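Local structure of N2152 (Neocallimastix frontalis, 5U22) at residues Trp280-His285 and Lys379-Pro384; Glu49-Asp54 and Ala294-Lys299. The protein is a fungal family 39 glycoside hydrolase, built from a TIM barrel and a beta sandwich, that probably cleaves rare arabinosyl substrates with polyspecific activity. All blocks are in the same frame, centred on the assembly; numbering follows the deposited sequence.

Contact 1: residues Trp280-His285 and Lys379-Pro384; sequences WWFVPH and KSKDTP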
loop_
_atom_site.group_PDB
_atom_site.type_symbol
_atom_site.label_atom_id
_atom_site.label_comp_id
_atom_site.label_asym_id
_atom_site.label_seq_id
_atom_site.Cartn_x
_atom_site.Cartn_y
_atom_site.Cartn_z
ATOM N N TRP A 280 4.935 -3.277 -9.258
ATOM C CA TRP A 280 6.242 -3.288 -9.927
ATOM C C TRP A 280 5.960 -3.531 -11.403
ATOM O O TRP A 280 6.133 -4.647 -11.906
ATOM C CB TRP A 280 7.150 -4.352 -9.342
ATOM C CG TRP A 280 8.510 -4.424 -9.992
ATOM C CD1 TRP A 280 9.311 -3.378 -10.359
ATOM C CD2 TRP A 280 9.212 -5.616 -10.351
ATOM N NE1 TRP A 280 10.481 -3.849 -10.903
ATOM C CE2 TRP A 280 10.438 -5.222 -10.923
ATOM C CE3 TRP A 280 8.922 -6.983 -10.241
ATOM C CZ2 TRP A 280 11.374 -6.145 -11.383
ATOM C CZ3 TRP A 280 9.852 -7.897 -10.688
ATOM C CH2 TRP A 280 11.065 -7.477 -11.253
ATOM N N TRP A 281 5.501 -2.492 -12.100
ATOM C CA TRP A 281 5.208 -2.660 -13.518
ATOM C C TRP A 281 6.449 -2.605 -14.396
ATOM O O TRP A 281 6.423 -3.151 -15.503
ATOM C CB TRP A 281 4.221 -1.595 -14.009
ATOM C CG TRP A 281 2.792 -1.921 -13.741
ATOM C CD1 TRP A 281 1.920 -1.202 -12.979
ATOM C CD2 TRP A 281 2.065 -3.051 -14.228
ATOM N NE1 TRP A 281 0.688 -1.808 -12.972
ATOM C CE2 TRP A 281 0.752 -2.946 -13.734
ATOM C CE3 TRP A 281 2.390 -4.133 -15.055
ATOM C CZ2 TRP A 281 -0.230 -3.887 -14.021
ATOM C CZ3 TRP A 281 1.417 -5.060 -15.341
ATOM C CH2 TRP A 281 0.119 -4.934 -14.825
ATOM N N PHE A 282 7.522 -1.962 -13.944
ATOM C CA PHE A 282 8.688 -1.710 -14.788
ATOM C C PHE A 282 9.806 -2.651 -14.360
ATOM O O PHE A 282 10.692 -2.304 -13.578
ATOM C CB PHE A 282 9.042 -0.249 -14.723
ATOM C CG PHE A 282 7.906 0.597 -15.166
ATOM C CD1 PHE A 282 7.570 0.651 -16.504
ATOM C CD2 PHE A 282 7.079 1.216 -14.239
ATOM C CE1 PHE A 282 6.465 1.377 -16.926
ATOM C CE2 PHE A 282 5.984 1.938 -14.655
ATOM C CZ PHE A 282 5.679 2.020 -16.013
ATOM N N VAL A 283 9.732 -3.867 -14.890
ATOM C CA VAL A 283 10.614 -4.970 -14.530
ATOM C C VAL A 283 12.086 -4.633 -14.760
ATOM O O VAL A 283 12.926 -5.071 -13.961
ATOM C CB VAL A 283 10.177 -6.240 -15.279
ATOM C CG1 VAL A 283 11.156 -7.376 -15.050
ATOM C CG2 VAL A 283 8.804 -6.668 -14.796
ATOM N N PRO A 284 12.472 -3.855 -15.783
ATOM C CA PRO A 284 13.890 -3.460 -15.885
ATOM C C PRO A 284 14.416 -2.650 -14.712
ATOM O O PRO A 284 15.640 -2.533 -14.580
ATOM C CB PRO A 284 13.936 -2.628 -17.176
ATOM C CG PRO A 284 12.843 -3.192 -18.004
ATOM C CD PRO A 284 11.743 -3.490 -17.013
ATOM N N HIS A 285 13.562 -2.083 -13.861
ATOM C CA HIS A 285 14.004 -1.130 -12.837
ATOM C C HIS A 285 13.474 -1.489 -11.450
ATOM O O HIS A 285 12.771 -0.699 -10.813
ATOM C CB HIS A 285 13.591 0.288 -13.230
ATOM C CG HIS A 285 14.027 0.683 -14.611
ATOM N ND1 HIS A 285 15.345 0.645 -15.015
ATOM C CD2 HIS A 285 13.320 1.124 -15.678
ATOM C CE1 HIS A 285 15.429 1.042 -16.272
ATOM N NE2 HIS A 285 14.216 1.343 -16.698
ATOM N N LYS A 379 6.185 15.269 -13.470
ATOM C CA LYS A 379 6.285 15.196 -14.925
ATOM C C LYS A 379 6.211 13.766 -15.432
ATOM O O LYS A 379 5.495 13.477 -16.398
ATOM C CB LYS A 379 7.601 15.833 -15.400
ATOM C CG LYS A 379 7.745 17.305 -15.062
ATOM C CD LYS A 379 7.670 18.164 -16.303
ATOM C CE LYS A 379 7.775 19.637 -15.946
ATOM N NZ LYS A 379 8.900 19.900 -14.990
ATOM N N SER A 380 6.955 12.860 -14.805
ATOM C CA SER A 380 6.912 11.443 -15.127
ATOM C C SER A 380 7.598 10.693 -13.997
ATOM O O SER A 380 8.297 11.285 -13.168
ATOM C CB SER A 380 7.602 11.137 -16.461
ATOM O OG SER A 380 9.005 11.133 -16.284
ATOM N N LYS A 381 7.401 9.375 -13.989
ATOM C CA LYS A 381 8.016 8.524 -12.978
ATOM C C LYS A 381 9.541 8.567 -13.029
ATOM O O LYS A 381 10.191 8.264 -12.019
ATOM C CB LYS A 381 7.530 7.084 -13.159
ATOM C CG LYS A 381 8.226 6.365 -14.309
ATOM C CD LYS A 381 7.653 4.985 -14.593
ATOM C CE LYS A 381 8.524 4.197 -15.582
ATOM N NZ LYS A 381 9.867 3.810 -15.038
ATOM N N ASP A 382 10.126 8.934 -14.177
ATOM C CA ASP A 382 11.574 8.934 -14.366
ATOM C C ASP A 382 12.176 10.335 -14.316
ATOM O O ASP A 382 13.365 10.501 -14.617
ATOM C CB ASP A 382 11.936 8.255 -15.698
ATOM C CG ASP A 382 11.580 6.770 -15.713
ATOM O OD1 ASP A 382 11.503 6.158 -14.622
ATOM O OD2 ASP A 382 11.363 6.206 -16.801
ATOM N N THR A 383 11.386 11.341 -13.944
ATOM C CA THR A 383 11.868 12.711 -13.834
ATOM C C THR A 383 12.355 12.962 -12.412
ATOM O O THR A 383 11.563 12.828 -11.471
ATOM C CB THR A 383 10.761 13.697 -14.179
ATOM O OG1 THR A 383 10.318 13.465 -15.521
ATOM C CG2 THR A 383 11.252 15.141 -14.051
ATOM N N PRO A 384 13.624 13.304 -12.201
ATOM C CA PRO A 384 14.072 13.603 -10.836
ATOM C C PRO A 384 13.352 14.821 -10.276
ATOM O O PRO A 384 12.957 15.731 -11.010
ATOM C CB PRO A 384 15.576 13.857 -11.002
ATOM C CG PRO A 384 15.931 13.126 -12.253
ATOM C CD PRO A 384 14.742 13.294 -13.154
#

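Contact 2: residues Glu49-Asp54 and Ala294-Lys299; sequences ENVPKD and ASDTQK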
loop_
_atom_site.group_PDB
_atom_site.type_symbol
_atom_site.label_atom_id
_atom_site.label_comp_id
_atom_site.label_asym_id
_atom_site.label_seq_id
_atom_site.Cartn_x
_atom_site.Cartn_y
_atom_site.Cartn_z
ATOM N N GLU A 49 18.390 -6.249 -3.001
ATOM C CA GLU A 49 19.596 -6.522 -2.220
ATOM C C GLU A 49 20.467 -5.283 -2.085
ATOM O O GLU A 49 21.006 -5.012 -1.004
ATOM C CB GLU A 49 20.398 -7.668 -2.845
ATOM C CG GLU A 49 19.795 -9.062 -2.641
ATOM C CD GLU A 49 18.853 -9.459 -3.765
ATOM O OE1 GLU A 49 18.357 -8.553 -4.474
ATOM O OE2 GLU A 49 18.619 -10.681 -3.946
ATOM N N ASN A 50 20.625 -4.513 -3.163
ATOM C CA ASN A 50 21.481 -3.334 -3.066
ATOM C C ASN A 50 20.938 -2.150 -3.864
ATOM O O ASN A 50 21.712 -1.266 -4.251
ATOM C CB ASN A 50 22.919 -3.671 -3.509
ATOM C CG ASN A 50 23.953 -2.716 -2.919
ATOM O OD1 ASN A 50 23.809 -2.257 -1.786
ATOM N ND2 ASN A 50 24.996 -2.413 -3.689
ATOM N N VAL A 51 19.636 -2.120 -4.137
ATOM C CA VAL A 51 18.985 -0.941 -4.696
ATOM C C VAL A 51 17.728 -0.715 -3.871
ATOM O O VAL A 51 16.974 -1.661 -3.642
ATOM C CB VAL A 51 18.638 -1.092 -6.187
ATOM C CG1 VAL A 51 18.160 0.250 -6.757
ATOM C CG2 VAL A 51 19.843 -1.620 -6.989
ATOM N N PRO A 52 17.513 0.521 -3.380
ATOM C CA PRO A 52 18.423 1.668 -3.444
ATOM C C PRO A 52 19.695 1.362 -2.676
ATOM O O PRO A 52 19.653 0.604 -1.713
ATOM C CB PRO A 52 17.642 2.799 -2.752
ATOM C CG PRO A 52 16.221 2.329 -2.679
ATOM C CD PRO A 52 16.295 0.829 -2.616
ATOM N N LYS A 53 20.817 1.932 -3.107
ATOM C CA LYS A 53 22.065 1.713 -2.386
ATOM C C LYS A 53 22.040 2.421 -1.035
ATOM O O LYS A 53 22.458 1.855 -0.013
ATOM C CB LYS A 53 23.229 2.202 -3.252
ATOM C CG LYS A 53 24.486 1.368 -3.221
ATOM C CD LYS A 53 25.538 1.942 -4.187
ATOM C CE LYS A 53 25.412 1.344 -5.582
ATOM N NZ LYS A 53 26.497 1.794 -6.515
ATOM N N ASP A 54 21.528 3.650 -1.008
ATOM C CA ASP A 54 21.574 4.499 0.180
ATOM C C ASP A 54 20.301 4.275 0.981
ATOM O O ASP A 54 19.310 4.986 0.811
ATOM C CB ASP A 54 21.734 5.957 -0.241
ATOM C CG ASP A 54 21.890 6.904 0.930
ATOM O OD1 ASP A 54 21.618 6.509 2.083
ATOM O OD2 ASP A 54 22.252 8.077 0.680
ATOM N N ALA A 294 13.184 8.261 -9.279
ATOM C CA ALA A 294 13.234 8.536 -10.703
ATOM C C ALA A 294 14.320 7.729 -11.389
ATOM O O ALA A 294 14.241 7.492 -12.604
ATOM C CB ALA A 294 13.475 10.033 -10.925
ATOM N N SER A 295 15.338 7.334 -10.629
ATOM C CA SER A 295 16.414 6.471 -11.081
ATOM C C SER A 295 16.778 5.587 -9.906
ATOM O O SER A 295 16.151 5.657 -8.846
ATOM C CB SER A 295 17.617 7.289 -11.556
ATOM O OG SER A 295 18.245 7.901 -10.450
ATOM N N ASP A 296 17.820 4.771 -10.067
ATOM C CA ASP A 296 18.279 3.987 -8.925
ATOM C C ASP A 296 18.765 4.861 -7.773
ATOM O O ASP A 296 18.744 4.412 -6.624
ATOM C CB ASP A 296 19.385 3.023 -9.361
ATOM C CG ASP A 296 18.842 1.835 -10.118
ATOM O OD1 ASP A 296 17.691 1.924 -10.594
ATOM O OD2 ASP A 296 19.561 0.815 -10.236
ATOM N N THR A 297 19.156 6.111 -8.038
ATOM C CA THR A 297 19.815 6.943 -7.047
ATOM C C THR A 297 19.105 8.251 -6.742
ATOM O O THR A 297 19.465 8.908 -5.757
ATOM C CB THR A 297 21.240 7.285 -7.514
ATOM O OG1 THR A 297 21.170 7.987 -8.765
ATOM C CG2 THR A 297 22.064 6.011 -7.681
ATOM N N GLN A 298 18.126 8.656 -7.545
ATOM C CA GLN A 298 17.510 9.969 -7.417
ATOM C C GLN A 298 16.041 9.846 -7.044
ATOM O O GLN A 298 15.324 8.998 -7.584
ATOM C CB GLN A 298 17.632 10.762 -8.714
ATOM C CG GLN A 298 19.063 11.041 -9.134
ATOM C CD GLN A 298 19.151 11.397 -10.587
ATOM O OE1 GLN A 298 18.956 10.549 -11.467
ATOM N NE2 GLN A 298 19.437 12.657 -10.862
ATOM N N LYS A 299 15.595 10.730 -6.155
ATOM C CA LYS A 299 14.190 10.784 -5.770
ATOM C C LYS A 299 13.328 11.264 -6.931
ATOM O O LYS A 299 13.715 12.164 -7.682
ATOM C CB LYS A 299 14.004 11.730 -4.583
ATOM C CG LYS A 299 14.713 11.299 -3.297
ATOM C CD LYS A 299 14.760 12.446 -2.311
ATOM C CE LYS A 299 15.509 12.053 -1.046
ATOM N NZ LYS A 299 15.501 13.146 -0.026
HETATM O O HOH W 1 20.963 3.373 -5.297
#

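Contact 1: residues Trp280-His285 and Lys379-Pro384
The side chain of Lys381 lies over the ring of Phe282 and bridges the TIM barrel and the beta sandwich, between the loop after strand 275-278 and the loop joining strands 368-376 and 389-397. Along 379-384, Ser380 opens a type I turn closed by the backbone bond from Thr383 N to Ser380 O. To this Ser380 OG adds two bonds, accepting from the N of Asp382 at 3.2 Å in an ST turn and sharing a hydrogen bond with Thr383 OG1.

Lys381 then reaches across. CG sits between the backbone N and carbonyl carbon (chi1 78°), the chain runs out extended, and a bend at chi4 brings its end over the ring. CE stands almost on the normal through the ring centre in a CH-pi contact; Lys381 CD lies 3.5 Å from Phe282 CE2. NZ is over the same face, 21° off the normal, in cation-pi geometry. CB of Trp281 lies against the opposite face, toward the rim. Lys381 NZ also passes the His285 ring obliquely, 4.4 Å from His285 CD2.

Asp382 follows and holds the ammonium group: in a salt bridge, Asp382 OD1 meets Lys381 NZ at 2.9 Å from the syn side, 20° out of the carboxylate plane, and OD2 adds a weak bond. An alanine in place of Phe282 would probably cost Lys381 its aromatic platform and leave its methylenes freer to swing, with Asp382 still holding the charge.

Between the loops, Lys381 thus meets Phe282 through CH-pi and cation-pi contacts, while the neighbouring carboxylate fixes the ammonium group and probably tempers its charge over the ring.

Contact 2: residues Glu49-Asp54 and Ala294-Lys299
Two irregular loops at the rim of the TIM barrel come nearest where the CA atoms of Pro52 and Asp296 stand 6.0 Å apart. Residues 49-54 turn through a cis peptide between Val51 and Pro52 before Asp54 N-caps helix 55-58. In 294-299 an ST turn shapes the backbone: Ser295 OG accepts from the N of Thr297 at 3.1 Å and, weakly, from that of Gln298, while it donates in the carbonyl plane to Gln298 OE1.

The direct side-chain contact is between Val51 and Asp296. CG1 of Val51, anti to its N (chi1 -171°), meets the carboxylate, 3.8 Å from Asp296 CG and equally far from OD2; CG2 is slightly farther from OD2. This is van der Waals contact between a methyl pair and a carboxylate whose charge is met elsewhere, through a salt bridge from OD1 to Arg288. Pro52 is buried and packs against Leu47, Leu58, Val59 and Leu293, and its CA lies 4.2 Å from the O of Asp296.

That same carbonyl supplies the polar link between the loops: a single water donates to Asp296 O at 2.8 Å and accepts from the backbone N of Lys53 at a short 2.6 Å.

How the contacts relate
Contacts 1 and 2 lie on the same side of the chain's centre, with their own centres about 12 Å apart, and their segments alternate along the sequence. Loops 280-285 and 294-299 both belong to the connection between strand 275-278 and helix 301-310. Where the contacts meet, the methyl CB of Ala294 packs 3.4 Å from Thr383 O. Arg288 gives a polar connection, with a salt bridge to Asp296 and a long, weak ion pair to Asp382. Contact 1 borders two bound molecules, both probably from the crystallisation liquor: the side chain of Phe282 lies about 3 Å from an ethanediol and about 8 Å from BTB, whose O8 is hydrogen-bonded to Trp280 O.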